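Local structure of Nadp(h)-dependent ketose reductase (Bemisia argentifolii, 1E3J) at residues R203-A208 and T216-P221. The protein is an NADP(H)-dependent, zinc-containing ketose reductase (sorbitol dehydrogenase) that probably interconverts fructose and sorbitol. Residues are numbered along the deposited sequence; the frame is centred on the assembly and turned at random.
Sequences RRLEVA and TLVVDP. With PO4 (phosphate ion), chain D.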
loop_
_atom_site.group_PDB
_atom_site.type_symbol
_atom_site.label_atom_id
_atom_site.label_comp_id
_atom_site.label_asym_id
_atom_site.label_seq_id
_atom_site.Cartn_x
_atom_site.Cartn_y
_atom_site.Cartn_z
ATOM N N ARG A 203 37.344 -12.615 0.820
ATOM C CA ARG A 203 37.102 -13.235 2.114
ATOM C C ARG A 203 35.702 -12.966 2.657
ATOM O O ARG A 203 35.042 -13.900 3.088
ATOM C CB ARG A 203 38.180 -12.847 3.141
ATOM N N ARG A 204 35.206 -11.732 2.642
ATOM C CA ARG A 204 33.847 -11.591 3.166
ATOM C C ARG A 204 32.775 -12.100 2.229
ATOM O O ARG A 204 31.665 -12.377 2.671
ATOM C CB ARG A 204 33.510 -10.185 3.627
ATOM C CG ARG A 204 34.242 -9.087 2.981
ATOM C CD ARG A 204 34.675 -8.147 4.086
ATOM N NE ARG A 204 35.095 -6.879 3.537
ATOM C CZ ARG A 204 35.710 -5.939 4.238
ATOM N NH1 ARG A 204 35.974 -6.136 5.528
ATOM N NH2 ARG A 204 36.062 -4.803 3.640
ATOM N N LEU A 205 33.096 -12.257 0.949
ATOM C CA LEU A 205 32.095 -12.788 0.051
ATOM C C LEU A 205 31.899 -14.228 0.485
ATOM O O LEU A 205 30.837 -14.824 0.295
ATOM C CB LEU A 205 32.541 -12.692 -1.407
ATOM C CG LEU A 205 32.232 -11.299 -1.999
ATOM C CD1 LEU A 205 32.871 -11.148 -3.369
ATOM C CD2 LEU A 205 30.695 -11.087 -2.094
ATOM N N GLU A 206 32.924 -14.776 1.121
ATOM C CA GLU A 206 32.833 -16.138 1.606
ATOM C C GLU A 206 31.804 -16.158 2.742
ATOM O O GLU A 206 30.994 -17.077 2.834
ATOM C CB GLU A 206 34.197 -16.606 2.105
ATOM C CG GLU A 206 34.193 -18.004 2.674
ATOM C CD GLU A 206 35.050 -18.961 1.857
ATOM O OE1 GLU A 206 36.263 -18.652 1.649
ATOM O OE2 GLU A 206 34.508 -20.016 1.429
ATOM N N VAL A 207 31.845 -15.163 3.624
ATOM C CA VAL A 207 30.839 -15.115 4.689
ATOM C C VAL A 207 29.453 -14.880 4.037
ATOM O O VAL A 207 28.473 -15.528 4.395
ATOM C CB VAL A 207 31.110 -13.987 5.687
ATOM C CG1 VAL A 207 30.165 -14.131 6.858
ATOM C CG2 VAL A 207 32.570 -14.063 6.182
ATOM N N ALA A 208 29.393 -13.986 3.056
ATOM C CA ALA A 208 28.142 -13.695 2.369
ATOM C C ALA A 208 27.504 -14.996 1.876
ATOM O O ALA A 208 26.277 -15.213 2.005
ATOM C CB ALA A 208 28.404 -12.787 1.233
ATOM N N THR A 216 27.852 -14.844 -5.613
ATOM C CA THR A 216 28.771 -13.832 -5.098
ATOM C C THR A 216 29.728 -13.427 -6.235
ATOM O O THR A 216 30.044 -14.234 -7.090
ATOM C CB THR A 216 29.624 -14.344 -3.931
ATOM O OG1 THR A 216 30.410 -15.452 -4.377
ATOM C CG2 THR A 216 28.747 -14.788 -2.774
ATOM N N LEU A 217 30.184 -12.182 -6.243
ATOM C CA LEU A 217 31.091 -11.729 -7.287
ATOM C C LEU A 217 32.097 -10.750 -6.732
ATOM O O LEU A 217 31.729 -9.847 -5.972
ATOM C CB LEU A 217 30.323 -11.020 -8.381
ATOM C CG LEU A 217 29.289 -11.868 -9.089
ATOM C CD1 LEU A 217 28.286 -10.969 -9.760
ATOM C CD2 LEU A 217 29.991 -12.785 -10.086
ATOM N N VAL A 218 33.365 -10.937 -7.088
ATOM C CA VAL A 218 34.386 -10.008 -6.641
ATOM C C VAL A 218 34.234 -8.830 -7.592
ATOM O O VAL A 218 34.296 -8.989 -8.806
ATOM C CB VAL A 218 35.793 -10.607 -6.731
ATOM C CG1 VAL A 218 36.828 -9.598 -6.235
ATOM C CG2 VAL A 218 35.865 -11.851 -5.866
ATOM N N VAL A 219 33.987 -7.649 -7.033
ATOM C CA VAL A 219 33.784 -6.453 -7.829
ATOM C C VAL A 219 34.424 -5.261 -7.144
ATOM O O VAL A 219 34.242 -5.050 -5.952
ATOM C CB VAL A 219 32.272 -6.201 -7.991
ATOM C CG1 VAL A 219 32.004 -4.844 -8.613
ATOM C CG2 VAL A 219 31.676 -7.308 -8.830
ATOM N N ASP A 220 35.190 -4.489 -7.894
ATOM C CA ASP A 220 35.826 -3.302 -7.350
ATOM C C ASP A 220 35.773 -2.244 -8.436
ATOM O O ASP A 220 36.603 -2.219 -9.333
ATOM C CB ASP A 220 37.282 -3.560 -6.963
ATOM C CG ASP A 220 37.929 -2.326 -6.381
ATOM O OD1 ASP A 220 37.448 -1.222 -6.739
ATOM O OD2 ASP A 220 38.904 -2.437 -5.587
ATOM N N PRO A 221 34.790 -1.344 -8.353
ATOM C CA PRO A 221 34.586 -0.267 -9.321
ATOM C C PRO A 221 35.727 0.736 -9.359
ATOM O O PRO A 221 35.724 1.660 -10.170
ATOM C CB PRO A 221 33.260 0.347 -8.876
ATOM C CG PRO A 221 33.333 0.194 -7.389
ATOM C CD PRO A 221 33.867 -1.210 -7.209
HETATM P P PO4 D . 33.748 -4.741 0.538
HETATM O O1 PO4 D . 34.576 -3.738 1.252
HETATM O O2 PO4 D . 34.583 -5.920 0.191
HETATM O O3 PO4 D . 32.637 -5.178 1.414
HETATM O O4 PO4 D . 33.203 -4.126 -0.707
#
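With CG trans to its carbonyl carbon (chi1 -84°) and chi2 extended, Leu205 sends its forked end from helix 203-208 onto strand 216-218, where Thr216 turns CG2 back toward the helix. The two side chains lie alongside each other, pointing opposite ways: Leu205 CD2 packs 3.9 Å from Thr216 CB, while Thr216 CG2 reaches the Leu205 carbonyl, 3.7 Å from O. The other branch of the fork, CD1, presses on the strand backbone, 3.1 Å from Leu217 O, and meets Val218 CG2 at 4.0 Å. No hydrogen bond links the segments; methyl groups packed on each other and on backbone carbonyls join them, the axes running nearly antiparallel (172°) and 8.8 Å apart at their closest. The preceding residue, Arg204, bends at chi2 and gives NH2 to O1 of a phosphate ion (3.0 Å, 146° at the hydrogen), which backbone amides of Ala177, Arg200 and Ser201 also bind. The ion, probably from the crystallisation liquor, is consistent with the place of the adenosine 2'-phosphate of NADP(H). In this beta-alpha-beta unit helix 202-210 follows strand 194-199, on whose Cys197 and Ala199 Leu205 also rests, and leads into strand 215-218, at the edge of the chain's parallel sheet, with Leu217 directed to helix 226-236 beyond.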